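Local atomic coordinates of DSBA-like thioredoxin domain-containing protein (Nitrosomonas europaea, PDB entry 2IN3), a protein that belongs to the DsbA family of thioredoxin-fold proteins and probably acts as an oxidoreductase, perhaps as a disulfide isomerase. Residues G99-S104 and Q160-G165; L105-K110 and E146-P151; L10-D15 and P113-I118; A170-S175 and A179-S184. One frame throughout, in Å; residues are numbered along the deposited sequence.

Contact 1. Residues G99-S104 and Q160-G165; sequences GVVSVS and QRTLAG
Thr162 OG1 gives one hydrogen bond, to the carbonyl oxygen of Ala158 in its own helix, and otherwise packs against the branched end of Val101 on the facing helix. The torsion allows both, since with chi1 at -61° the hydroxyl lies beside the backbone N, turned to the preceding turn. Val101 CG2 approaches Thr162 OG1 to 3.3 Å and its CB lies 3.5 Å from that same oxygen, so the hydroxyl, bonded within its own helix, also lies against apolar carbon. The other methyl, Val101 CG1, bears on Arg161 CB at 3.8 Å. The arginine thus packs with the base of its chain, while its NE pairs with Glu157. With an alanine here in place of Val101 both methyls are gone, and Thr162 OG1 and Arg161 CB would probably be left facing a gap between the helices. No hydrogen bond crosses the contact; between these two segments a single valine carries the packing, one part of a wider helix-helix interface. Helix 94-106 meets helix 156-171 on this side, where Thr162 also touches Cys97 and Arg98, while Val100 packs on helix 111-123 and Ser102 on helix 146-154.

Contact 2. Residues L105-K110 and E146-P151; sequences LIEPEK and ESRFTP
Glu107 and Ile106 both meet the Arg148 guanidinium, one through charge and the other by packing, and Ile106 also reaches Phe149. The ionic part is a network of three residues. Glu107 OE2 forms a rather long salt bridge of 3.5 Å with Arg148 NH1, and the same oxygen accepts a shorter bond of 2.9 Å from Lys110 NZ. The carboxylate stands at the edge of the guanidinium, the two planes turned 81° apart, an orientation that does not give the paired, coplanar bonds of a classic bidentate bridge. Lys110 NZ comes from above the carboxylate plane, 36° out of it, and is also bonded to the carbonyl oxygen of Leu142. One carboxylate oxygen therefore serves two cations, which probably favours its charged form.

The packing begins with Ile106 CG2, which lies over one face of that guanidinium, displaced toward its rim and 3.5 Å from Arg148 NH2. A bend at chi3, 85°, turns the far end of the arginine chain so that its head meets both the isoleucine and the glutamate. The other branch of Ile106 reaches the helix backbone: CD1 sits 3.7 Å from Phe149 CA and equally far from Arg148 O. The strictly apolar share is Ile106 CD1 with Phe149 CB, a looser pair at 4.4 Å.

The contact joins the C-terminal end of helix 94-106, which stops at Ile106, to the first turns of helix 146-154. Ile144, in the loop before helix 146-154, touches Ile106, Glu107, Lys110 and Phe149, and Phe149 continues inward to helix 132-141 and to Ser102 and Val103.

Contact 3. Residues L10-D15 and P113-I118; sequences LWYIAD and PFFAAI
Phe115 reaches from its helix to Ala14 and Asp15. Its CB points at the strand, and CG is set anti to the backbone N (chi1 -173°), which sends the ring outward from the helix. Of the ring atoms, CE2 comes to 4.4 Å from Tyr12 CE2, the two rings lying oblique to each other with planes at 55°. On the other side CE1 is 3.9 Å from Ala14 O. The tip, CZ, goes deepest, lying 3.4 Å from Asp15 C and 3.6 Å from Ala14 CB. Ala14 C and Asp15 N lie in the plane of the ring at its edge, so Phe115 meets the chain rim first. The Ala14 methyl sits over one face of the Tyr12 ring, completing a small apolar cluster. A leucine in place of Phe115 ends short of these positions, and would probably leave a gap beside the Ala14 methyl and the Asp15 backbone and take away a neighbour of the Tyr12 ring. The buried cluster lies where strand 9-14 runs toward the putative thioredoxin-type CxxC helix: Ala14 and Tyr12 both touch Cys21 of helix 19-35, and Phe115 packs also on Val100 of helix 94-106 and Ile43 of strand 40-45.

Contact 4. Residues A170-S175 and A179-S184; sequences AQWGIS and ALVVES
Two torsions of Ile174 set up its double grip on the strand. With chi1 at -48°, CG2 lies anti to the backbone N and drops onto Ala179, CG2 to CB 3.5 Å. With chi2 at -65° the chain folds round, carrying CD1 to 3.9 Å from Val181 CG2. Trp172 works on the next part of the strand: its CZ3 stands 4.0 Å from Val181 CG1, the indole crossing the valine at a slant. The two branches of Val181 are thus divided, one to each partner. Between them Gly173, with positive phi, closes helix 156-171 in a Schellman motif, and the turned chain presents both side chains to the alternate residues Ala179, Val181 and Glu183. At the far end Glu183 OE2 is 4.0 Å from Trp172 CZ2, the carboxylate plane 88° from that of the ring. Its other oxygen is bonded to Trp11 NE1 on strand 9-14, and Trp11 in turn meets Trp172 edge-to-face. No hydrogen bond joins the helix end to strand 179-184, so between these two segments the side-chain contact is mainly apolar, while the acid at the boundary is held by an indole N-H and is likely to stay fixed beside the second indole.

How the contacts relate
Contact 3 is the core of the set, wholly buried near the centre of the chain and dominated by aromatic and apolar side chains, with no hydrogen bond across it. Contacts 1, 2 and 4 lie further out and are partly buried, and each pairs apolar packing with polar groups: a hydroxyl in contact 1, a three-residue ion network in contact 2, a carboxylate beside indoles in contact 4. Contacts 1 and 2 share helix 94-106, facing helices 156-171 and 146-154 respectively, whereas contacts 3 and 4 meet in the sheet, where strands 9-14 and 179-184 are hydrogen-bonded neighbours. Phe114 ties helix 111-123 to the helices of contacts 1 and 2, while Phe115 beside it reaches the sheet.

Contact 1. Residues G99-S104 and Q160-G165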
loop_
_atom_site.group_PDB
_atom_site.type_symbol
_atom_site.label_atom_id
_atom_site.label_comp_id
_atom_site.label_asym_id
_atom_site.label_seq_id
_atom_site.Cartn_x
_atom_site.Cartn_y
_atom_site.Cartn_z
ATOM N N GLY A 99 0.165 -10.405 0.401
ATOM C CA GLY A 99 -0.892 -10.665 -0.596
ATOM C C GLY A 99 -0.642 -9.828 -1.831
ATOM O O GLY A 99 -0.784 -10.300 -2.972
ATOM N N VAL A 100 -0.256 -8.585 -1.588
ATOM C CA VAL A 100 0.054 -7.638 -2.664
ATOM C C VAL A 100 1.272 -8.172 -3.488
ATOM O O VAL A 100 1.215 -8.225 -4.715
ATOM C CB VAL A 100 0.312 -6.227 -2.105
ATOM C CG1 VAL A 100 0.856 -5.295 -3.211
ATOM C CG2 VAL A 100 -0.993 -5.666 -1.421
ATOM N N VAL A 101 2.330 -8.605 -2.800
ATOM C CA VAL A 101 3.531 -9.160 -3.434
ATOM C C VAL A 101 3.118 -10.351 -4.299
ATOM O O VAL A 101 3.565 -10.465 -5.442
ATOM C CB VAL A 101 4.615 -9.603 -2.395
ATOM C CG1 VAL A 101 5.765 -10.411 -3.077
ATOM C CG2 VAL A 101 5.162 -8.370 -1.665
ATOM N N SER A 102 2.270 -11.223 -3.745
ATOM C CA SER A 102 1.757 -12.383 -4.457
ATOM C C SER A 102 1.062 -12.040 -5.781
ATOM O O SER A 102 1.324 -12.686 -6.800
ATOM C CB SER A 102 0.784 -13.188 -3.582
ATOM O OG SER A 102 1.432 -13.726 -2.434
ATOM N N VAL A 103 0.185 -11.035 -5.757
ATOM C CA VAL A 103 -0.528 -10.617 -6.959
ATOM C C VAL A 103 0.462 -10.024 -7.983
ATOM O O VAL A 103 0.309 -10.210 -9.196
ATOM C CB VAL A 103 -1.654 -9.615 -6.602
ATOM C CG1 VAL A 103 -2.236 -8.964 -7.876
ATOM C CG2 VAL A 103 -2.753 -10.326 -5.770
ATOM N N SER A 104 1.504 -9.359 -7.501
ATOM C CA SER A 104 2.552 -8.857 -8.396
ATOM C C SER A 104 3.243 -9.981 -9.200
ATOM O O SER A 104 3.699 -9.729 -10.316
ATOM C CB SER A 104 3.590 -8.003 -7.648
ATOM O OG SER A 104 4.536 -8.824 -6.980
ATOM N N GLN A 160 9.756 -14.341 1.374
ATOM C CA GLN A 160 11.098 -13.790 1.306
ATOM C C GLN A 160 11.111 -12.502 0.492
ATOM O O GLN A 160 11.807 -11.534 0.856
ATOM C CB GLN A 160 12.054 -14.816 0.711
ATOM C CG GLN A 160 12.278 -16.009 1.634
ATOM C CD GLN A 160 12.995 -17.155 0.953
ATOM O OE1 GLN A 160 13.442 -17.031 -0.193
ATOM N NE2 GLN A 160 13.136 -18.279 1.664
ATOM N N ARG A 161 10.366 -12.488 -0.612
ATOM C CA ARG A 161 10.224 -11.239 -1.381
ATOM C C ARG A 161 9.630 -10.098 -0.573
ATOM O O ARG A 161 10.105 -8.946 -0.688
ATOM C CB ARG A 161 9.399 -11.433 -2.646
ATOM C CG ARG A 161 10.089 -12.278 -3.711
ATOM C CD ARG A 161 9.131 -12.339 -4.892
ATOM N NE ARG A 161 9.688 -12.984 -6.073
ATOM C CZ ARG A 161 10.168 -12.331 -7.123
ATOM N NH1 ARG A 161 10.171 -10.993 -7.142
ATOM N NH2 ARG A 161 10.619 -13.025 -8.158
ATOM N N THR A 162 8.618 -10.418 0.242
ATOM C CA THR A 162 7.930 -9.440 1.086
ATOM C C THR A 162 8.912 -8.855 2.110
ATOM O O THR A 162 9.034 -7.628 2.256
ATOM C CB THR A 162 6.723 -10.075 1.795
ATOM O OG1 THR A 162 5.789 -10.537 0.808
ATOM C CG2 THR A 162 5.997 -9.051 2.683
ATOM N N LEU A 163 9.620 -9.742 2.796
ATOM C CA LEU A 163 10.624 -9.346 3.771
ATOM C C LEU A 163 11.759 -8.578 3.089
ATOM O O LEU A 163 12.232 -7.566 3.625
ATOM C CB LEU A 163 11.140 -10.575 4.539
ATOM C CG LEU A 163 12.246 -10.347 5.582
ATOM C CD1 LEU A 163 11.863 -9.241 6.578
ATOM C CD2 LEU A 163 12.616 -11.662 6.312
ATOM N N ALA A 164 12.192 -9.018 1.906
ATOM C CA ALA A 164 13.241 -8.260 1.206
ATOM C C ALA A 164 12.822 -6.816 0.886
ATOM O O ALA A 164 13.669 -5.901 0.985
ATOM C CB ALA A 164 13.747 -8.977 -0.036
ATOM N N GLY A 165 11.555 -6.649 0.484
ATOM C CA GLY A 165 10.897 -5.328 0.295
ATOM C C GLY A 165 10.997 -4.500 1.565
ATOM O O GLY A 165 11.452 -3.356 1.523
#

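Contact 2. Residues L105-K110 and E146-P151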
loop_
_atom_site.group_PDB
_atom_site.type_symbol
_atom_site.label_atom_id
_atom_site.label_comp_id
_atom_site.label_asym_id
_atom_site.label_seq_id
_atom_site.Cartn_x
_atom_site.Cartn_y
_atom_site.Cartn_z
ATOM N N LEU A 105 3.320 -11.194 -8.634
ATOM C CA LEU A 105 3.910 -12.367 -9.292
ATOM C C LEU A 105 2.914 -13.043 -10.245
ATOM O O LEU A 105 3.310 -13.709 -11.225
ATOM C CB LEU A 105 4.355 -13.387 -8.227
ATOM C CG LEU A 105 5.349 -12.857 -7.174
ATOM C CD1 LEU A 105 5.694 -13.856 -6.091
ATOM C CD2 LEU A 105 6.597 -12.386 -7.864
ATOM N N ILE A 106 1.634 -12.904 -9.932
ATOM C CA ILE A 106 0.566 -13.519 -10.716
ATOM C C ILE A 106 0.097 -12.629 -11.883
ATOM O O ILE A 106 0.105 -13.062 -13.048
ATOM C CB ILE A 106 -0.661 -13.897 -9.825
ATOM C CG1 ILE A 106 -0.217 -14.851 -8.709
ATOM C CG2 ILE A 106 -1.771 -14.559 -10.697
ATOM C CD1 ILE A 106 -1.277 -15.085 -7.651
ATOM N N GLU A 107 -0.346 -11.417 -11.562
ATOM C CA GLU A 107 -0.883 -10.490 -12.569
ATOM C C GLU A 107 -0.524 -9.066 -12.145
ATOM O O GLU A 107 -1.298 -8.425 -11.433
ATOM C CB GLU A 107 -2.412 -10.656 -12.757
ATOM C CG GLU A 107 -2.857 -11.989 -13.369
ATOM C CD GLU A 107 -4.358 -12.085 -13.597
ATOM O OE1 GLU A 107 -4.790 -11.982 -14.764
ATOM O OE2 GLU A 107 -5.114 -12.276 -12.621
ATOM N N PRO A 108 0.660 -8.566 -12.570
ATOM C CA PRO A 108 1.124 -7.222 -12.201
ATOM C C PRO A 108 0.086 -6.107 -12.397
ATOM O O PRO A 108 0.056 -5.159 -11.621
ATOM C CB PRO A 108 2.310 -7.005 -13.138
ATOM C CG PRO A 108 2.832 -8.346 -13.371
ATOM C CD PRO A 108 1.635 -9.249 -13.444
ATOM N N GLU A 109 -0.767 -6.241 -13.417
ATOM C CA GLU A 109 -1.793 -5.245 -13.742
ATOM C C GLU A 109 -2.859 -5.136 -12.643
ATOM O O GLU A 109 -3.577 -4.132 -12.563
ATOM C CB GLU A 109 -2.440 -5.629 -15.079
ATOM C CG GLU A 109 -1.436 -6.220 -16.088
ATOM C CD GLU A 109 -1.071 -7.729 -15.882
ATOM O OE1 GLU A 109 -0.151 -8.212 -16.598
ATOM O OE2 GLU A 109 -1.682 -8.433 -15.033
ATOM N N LYS A 110 -2.928 -6.152 -11.778
ATOM C CA LYS A 110 -3.933 -6.200 -10.707
ATOM C C LYS A 110 -3.414 -5.813 -9.328
ATOM O O LYS A 110 -4.178 -5.837 -8.339
ATOM C CB LYS A 110 -4.584 -7.567 -10.643
ATOM C CG LYS A 110 -5.455 -7.826 -11.858
ATOM C CD LYS A 110 -6.084 -9.173 -11.837
ATOM C CE LYS A 110 -6.874 -9.351 -13.122
ATOM N NZ LYS A 110 -7.473 -10.691 -13.198
ATOM N N GLU A 146 -8.416 -18.762 -6.648
ATOM C CA GLU A 146 -7.823 -19.162 -5.383
ATOM C C GLU A 146 -6.732 -20.218 -5.584
ATOM O O GLU A 146 -5.765 -20.319 -4.800
ATOM C CB GLU A 146 -8.957 -19.727 -4.542
ATOM C CG GLU A 146 -8.608 -20.249 -3.162
ATOM C CD GLU A 146 -9.873 -20.593 -2.360
ATOM O OE1 GLU A 146 -10.869 -19.830 -2.430
ATOM O OE2 GLU A 146 -9.865 -21.614 -1.647
ATOM N N SER A 147 -6.908 -21.024 -6.635
ATOM C CA SER A 147 -5.914 -22.019 -7.010
ATOM C C SER A 147 -4.579 -21.408 -7.488
ATOM O O SER A 147 -3.543 -22.094 -7.460
ATOM C CB SER A 147 -6.494 -22.981 -8.095
ATOM O OG SER A 147 -6.688 -22.173 -9.313
ATOM N N ARG A 148 -4.601 -20.118 -7.918
ATOM C CA ARG A 148 -3.366 -19.444 -8.295
ATOM C C ARG A 148 -2.846 -18.629 -7.103
ATOM O O ARG A 148 -1.661 -18.709 -6.767
ATOM C CB ARG A 148 -3.544 -18.588 -9.568
ATOM C CG ARG A 148 -3.721 -19.412 -10.864
ATOM C CD ARG A 148 -4.504 -18.661 -11.970
ATOM N NE ARG A 148 -3.676 -17.780 -12.814
ATOM C CZ ARG A 148 -3.791 -16.450 -12.932
ATOM N NH1 ARG A 148 -4.707 -15.743 -12.249
ATOM N NH2 ARG A 148 -2.964 -15.806 -13.750
ATOM N N PHE A 149 -3.746 -17.895 -6.440
ATOM C CA PHE A 149 -3.373 -17.029 -5.317
ATOM C C PHE A 149 -2.826 -17.749 -4.087
ATOM O O PHE A 149 -1.798 -17.332 -3.542
ATOM C CB PHE A 149 -4.541 -16.135 -4.874
ATOM C CG PHE A 149 -4.196 -15.247 -3.701
ATOM C CD1 PHE A 149 -3.547 -14.041 -3.908
ATOM C CD2 PHE A 149 -4.483 -15.643 -2.392
ATOM C CE1 PHE A 149 -3.200 -13.202 -2.819
ATOM C CE2 PHE A 149 -4.143 -14.824 -1.311
ATOM C CZ PHE A 149 -3.502 -13.601 -1.528
ATOM N N THR A 150 -3.535 -18.777 -3.613
ATOM C CA THR A 150 -3.167 -19.389 -2.327
ATOM C C THR A 150 -1.767 -20.056 -2.308
ATOM O O THR A 150 -0.994 -19.801 -1.377
ATOM C CB THR A 150 -4.255 -20.334 -1.774
ATOM O OG1 THR A 150 -5.463 -19.592 -1.577
ATOM C CG2 THR A 150 -3.837 -20.920 -0.434
ATOM N N PRO A 151 -1.430 -20.894 -3.314
ATOM C CA PRO A 151 -0.052 -21.441 -3.325
ATOM C C PRO A 151 1.039 -20.341 -3.294
ATOM O O PRO A 151 2.046 -20.492 -2.565
ATOM C CB PRO A 151 0.010 -22.222 -4.640
ATOM C CG PRO A 151 -1.421 -22.628 -4.895
ATOM C CD PRO A 151 -2.222 -21.417 -4.442
#

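Contact 3. Residues L10-D15 and P113-I118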
loop_
_atom_site.group_PDB
_atom_site.type_symbol
_atom_site.label_atom_id
_atom_site.label_comp_id
_atom_site.label_asym_id
_atom_site.label_seq_id
_atom_site.Cartn_x
_atom_site.Cartn_y
_atom_site.Cartn_z
ATOM N N LEU A 10 8.498 4.394 -10.755
ATOM C CA LEU A 10 8.007 5.193 -9.646
ATOM C C LEU A 10 7.478 4.171 -8.643
ATOM O O LEU A 10 6.448 3.491 -8.885
ATOM C CB LEU A 10 6.904 6.173 -10.102
ATOM C CG LEU A 10 6.261 7.008 -8.963
ATOM C CD1 LEU A 10 7.265 7.949 -8.297
ATOM C CD2 LEU A 10 5.025 7.804 -9.441
ATOM N N TRP A 11 8.239 4.009 -7.568
ATOM C CA TRP A 11 7.852 3.122 -6.467
ATOM C C TRP A 11 6.872 3.790 -5.498
ATOM O O TRP A 11 7.189 4.824 -4.891
ATOM C CB TRP A 11 9.092 2.654 -5.688
ATOM C CG TRP A 11 9.994 1.750 -6.450
ATOM C CD1 TRP A 11 11.204 2.066 -7.006
ATOM C CD2 TRP A 11 9.764 0.365 -6.746
ATOM N NE1 TRP A 11 11.750 0.954 -7.628
ATOM C CE2 TRP A 11 10.887 -0.101 -7.476
ATOM C CE3 TRP A 11 8.713 -0.528 -6.465
ATOM C CZ2 TRP A 11 10.990 -1.426 -7.944
ATOM C CZ3 TRP A 11 8.826 -1.856 -6.917
ATOM C CH2 TRP A 11 9.952 -2.280 -7.650
ATOM N N TYR A 12 5.719 3.168 -5.332
ATOM C CA TYR A 12 4.770 3.562 -4.307
ATOM C C TYR A 12 5.013 2.696 -3.070
ATOM O O TYR A 12 4.782 1.489 -3.098
ATOM C CB TYR A 12 3.326 3.396 -4.827
ATOM C CG TYR A 12 2.251 3.763 -3.827
ATOM C CD1 TYR A 12 2.332 4.939 -3.074
ATOM C CD2 TYR A 12 1.161 2.937 -3.652
ATOM C CE1 TYR A 12 1.296 5.292 -2.169
ATOM C CE2 TYR A 12 0.111 3.257 -2.737
ATOM C CZ TYR A 12 0.209 4.426 -2.004
ATOM O OH TYR A 12 -0.804 4.740 -1.129
ATOM N N ILE A 13 5.535 3.320 -2.011
ATOM C CA ILE A 13 5.955 2.589 -0.832
ATOM C C ILE A 13 4.868 2.807 0.197
ATOM O O ILE A 13 4.693 3.924 0.731
ATOM C CB ILE A 13 7.342 3.060 -0.300
ATOM C CG1 ILE A 13 8.419 2.898 -1.399
ATOM C CG2 ILE A 13 7.725 2.270 0.928
ATOM C CD1 ILE A 13 9.776 3.524 -1.084
ATOM N N ALA A 14 4.141 1.735 0.464
ATOM C CA ALA A 14 2.862 1.831 1.184
ATOM C C ALA A 14 2.478 0.515 1.803
ATOM O O ALA A 14 2.982 -0.540 1.405
ATOM C CB ALA A 14 1.769 2.330 0.277
ATOM N N ASP A 15 1.603 0.593 2.789
ATOM C CA ASP A 15 1.066 -0.566 3.471
ATOM C C ASP A 15 -0.455 -0.413 3.457
ATOM O O ASP A 15 -0.958 0.665 3.790
ATOM C CB ASP A 15 1.560 -0.542 4.922
ATOM C CG ASP A 15 1.192 -1.798 5.679
ATOM O OD1 ASP A 15 -0.020 -2.062 5.854
ATOM O OD2 ASP A 15 2.124 -2.541 6.089
ATOM N N PRO A 113 -5.264 -2.352 -7.935
ATOM C CA PRO A 113 -6.642 -2.740 -7.548
ATOM C C PRO A 113 -6.701 -3.665 -6.320
ATOM O O PRO A 113 -7.577 -3.472 -5.473
ATOM C CB PRO A 113 -7.131 -3.506 -8.767
ATOM C CG PRO A 113 -6.393 -2.886 -9.888
ATOM C CD PRO A 113 -5.006 -2.675 -9.352
ATOM N N PHE A 114 -5.793 -4.648 -6.214
ATOM C CA PHE A 114 -5.785 -5.539 -5.037
ATOM C C PHE A 114 -5.432 -4.809 -3.719
ATOM O O PHE A 114 -6.067 -5.026 -2.680
ATOM C CB PHE A 114 -4.834 -6.713 -5.245
ATOM C CG PHE A 114 -4.907 -7.762 -4.161
ATOM C CD1 PHE A 114 -6.037 -8.586 -4.041
ATOM C CD2 PHE A 114 -3.836 -7.968 -3.303
ATOM C CE1 PHE A 114 -6.103 -9.567 -3.050
ATOM C CE2 PHE A 114 -3.909 -8.957 -2.304
ATOM C CZ PHE A 114 -5.034 -9.737 -2.174
ATOM N N PHE A 115 -4.437 -3.933 -3.775
ATOM C CA PHE A 115 -4.030 -3.123 -2.629
ATOM C C PHE A 115 -5.267 -2.306 -2.158
ATOM O O PHE A 115 -5.599 -2.242 -0.946
ATOM C CB PHE A 115 -2.924 -2.177 -3.078
ATOM C CG PHE A 115 -2.286 -1.389 -1.964
ATOM C CD1 PHE A 115 -1.029 -1.765 -1.504
ATOM C CD2 PHE A 115 -2.916 -0.273 -1.394
ATOM C CE1 PHE A 115 -0.381 -1.073 -0.484
ATOM C CE2 PHE A 115 -2.264 0.447 -0.344
ATOM C CZ PHE A 115 -0.998 0.026 0.098
ATOM N N ALA A 116 -5.930 -1.660 -3.108
ATOM C CA ALA A 116 -7.104 -0.805 -2.783
ATOM C C ALA A 116 -8.233 -1.662 -2.211
ATOM O O ALA A 116 -8.875 -1.264 -1.255
ATOM C CB ALA A 116 -7.591 -0.035 -4.030
ATOM N N ALA A 117 -8.444 -2.854 -2.784
ATOM C CA ALA A 117 -9.475 -3.779 -2.322
ATOM C C ALA A 117 -9.249 -4.163 -0.856
ATOM O O ALA A 117 -10.212 -4.220 -0.092
ATOM C CB ALA A 117 -9.564 -5.044 -3.238
ATOM N N ILE A 118 -7.993 -4.406 -0.468
ATOM C CA ILE A 118 -7.626 -4.702 0.928
ATOM C C ILE A 118 -7.948 -3.504 1.841
ATOM O O ILE A 118 -8.581 -3.659 2.876
ATOM C CB ILE A 118 -6.121 -5.047 1.075
ATOM C CG1 ILE A 118 -5.805 -6.395 0.367
ATOM C CG2 ILE A 118 -5.722 -5.083 2.542
ATOM C CD1 ILE A 118 -4.303 -6.633 0.238
#

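Contact 4. Residues A170-S175 and A179-S184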
loop_
_atom_site.group_PDB
_atom_site.type_symbol
_atom_site.label_atom_id
_atom_site.label_comp_id
_atom_site.label_asym_id
_atom_site.label_seq_id
_atom_site.Cartn_x
_atom_site.Cartn_y
_atom_site.Cartn_z
ATOM N N ALA A 170 13.747 0.015 4.496
ATOM C CA ALA A 170 14.602 0.426 5.611
ATOM C C ALA A 170 15.943 0.939 5.114
ATOM O O ALA A 170 16.426 1.979 5.572
ATOM C CB ALA A 170 14.803 -0.730 6.594
ATOM N N GLN A 171 16.532 0.219 4.167
ATOM C CA GLN A 171 17.840 0.560 3.595
ATOM C C GLN A 171 17.799 1.924 2.903
ATOM O O GLN A 171 18.751 2.725 3.009
ATOM C CB GLN A 171 18.321 -0.570 2.665
ATOM C CG GLN A 171 19.526 -0.260 1.769
ATOM C CD GLN A 171 19.314 -0.759 0.332
ATOM O OE1 GLN A 171 18.768 -1.854 0.101
ATOM N NE2 GLN A 171 19.743 0.049 -0.642
ATOM N N TRP A 172 16.685 2.205 2.239
ATOM C CA TRP A 172 16.481 3.482 1.580
ATOM C C TRP A 172 16.187 4.638 2.546
ATOM O O TRP A 172 15.987 5.766 2.108
ATOM C CB TRP A 172 15.354 3.397 0.555
ATOM C CG TRP A 172 15.668 2.584 -0.646
ATOM C CD1 TRP A 172 16.849 1.965 -0.946
ATOM C CD2 TRP A 172 14.789 2.333 -1.743
ATOM N NE1 TRP A 172 16.740 1.307 -2.151
ATOM C CE2 TRP A 172 15.490 1.534 -2.668
ATOM C CE3 TRP A 172 13.459 2.694 -2.028
ATOM C CZ2 TRP A 172 14.910 1.089 -3.864
ATOM C CZ3 TRP A 172 12.897 2.265 -3.213
ATOM C CH2 TRP A 172 13.623 1.465 -4.118
ATOM N N GLY A 173 16.120 4.350 3.842
ATOM C CA GLY A 173 15.874 5.383 4.849
ATOM C C GLY A 173 14.481 6.002 4.866
ATOM O O GLY A 173 14.318 7.140 5.328
ATOM N N ILE A 174 13.466 5.274 4.395
ATOM C CA ILE A 174 12.118 5.854 4.303
ATOM C C ILE A 174 11.504 6.049 5.700
ATOM O O ILE A 174 11.326 5.093 6.442
ATOM C CB ILE A 174 11.155 5.011 3.418
ATOM C CG1 ILE A 174 11.785 4.628 2.066
ATOM C CG2 ILE A 174 9.797 5.723 3.236
ATOM C CD1 ILE A 174 12.097 5.778 1.131
ATOM N N SER A 175 11.152 7.290 6.032
ATOM C CA SER A 175 10.731 7.620 7.406
ATOM C C SER A 175 9.228 7.909 7.544
ATOM O O SER A 175 8.692 7.966 8.661
ATOM C CB SER A 175 11.540 8.802 7.951
ATOM O OG SER A 175 11.258 9.979 7.204
ATOM N N ALA A 179 5.159 6.761 0.643
ATOM C CA ALA A 179 6.334 7.438 0.107
ATOM C C ALA A 179 6.397 7.134 -1.366
ATOM O O ALA A 179 5.852 6.126 -1.825
ATOM C CB ALA A 179 7.607 6.982 0.805
ATOM N N LEU A 180 7.040 8.025 -2.109
ATOM C CA LEU A 180 7.215 7.825 -3.540
ATOM C C LEU A 180 8.682 8.031 -3.844
ATOM O O LEU A 180 9.283 9.036 -3.411
ATOM C CB LEU A 180 6.369 8.839 -4.329
ATOM C CG LEU A 180 4.860 8.516 -4.416
ATOM C CD1 LEU A 180 4.146 9.666 -5.098
ATOM C CD2 LEU A 180 4.566 7.250 -5.178
ATOM N N VAL A 181 9.242 7.088 -4.584
ATOM C CA VAL A 181 10.650 7.114 -4.984
ATOM C C VAL A 181 10.744 6.789 -6.464
ATOM O O VAL A 181 10.180 5.782 -6.923
ATOM C CB VAL A 181 11.502 6.067 -4.182
ATOM C CG1 VAL A 181 12.924 5.947 -4.781
ATOM C CG2 VAL A 181 11.588 6.456 -2.726
ATOM N N VAL A 182 11.470 7.628 -7.204
ATOM C CA VAL A 182 11.835 7.295 -8.579
ATOM C C VAL A 182 13.189 6.577 -8.627
ATOM O O VAL A 182 14.179 7.017 -8.043
ATOM C CB VAL A 182 11.855 8.535 -9.520
ATOM C CG1 VAL A 182 12.236 8.106 -10.941
ATOM C CG2 VAL A 182 10.486 9.230 -9.542
ATOM N N GLU A 183 13.209 5.446 -9.310
ATOM C CA GLU A 183 14.431 4.701 -9.510
ATOM C C GLU A 183 14.686 4.701 -11.000
ATOM O O GLU A 183 13.864 4.223 -11.797
ATOM C CB GLU A 183 14.281 3.276 -8.973
ATOM C CG GLU A 183 15.533 2.448 -9.094
ATOM C CD GLU A 183 15.511 1.224 -8.202
ATOM O OE1 GLU A 183 14.502 0.472 -8.218
ATOM O OE2 GLU A 183 16.526 1.017 -7.492
ATOM N N SER A 184 15.823 5.267 -11.371
ATOM C CA SER A 184 16.202 5.349 -12.759
ATOM C C SER A 184 17.656 4.889 -12.873
ATOM O O SER A 184 18.579 5.559 -12.385
ATOM C CB SER A 184 16.018 6.773 -13.282
ATOM O OG SER A 184 16.445 6.843 -14.626
#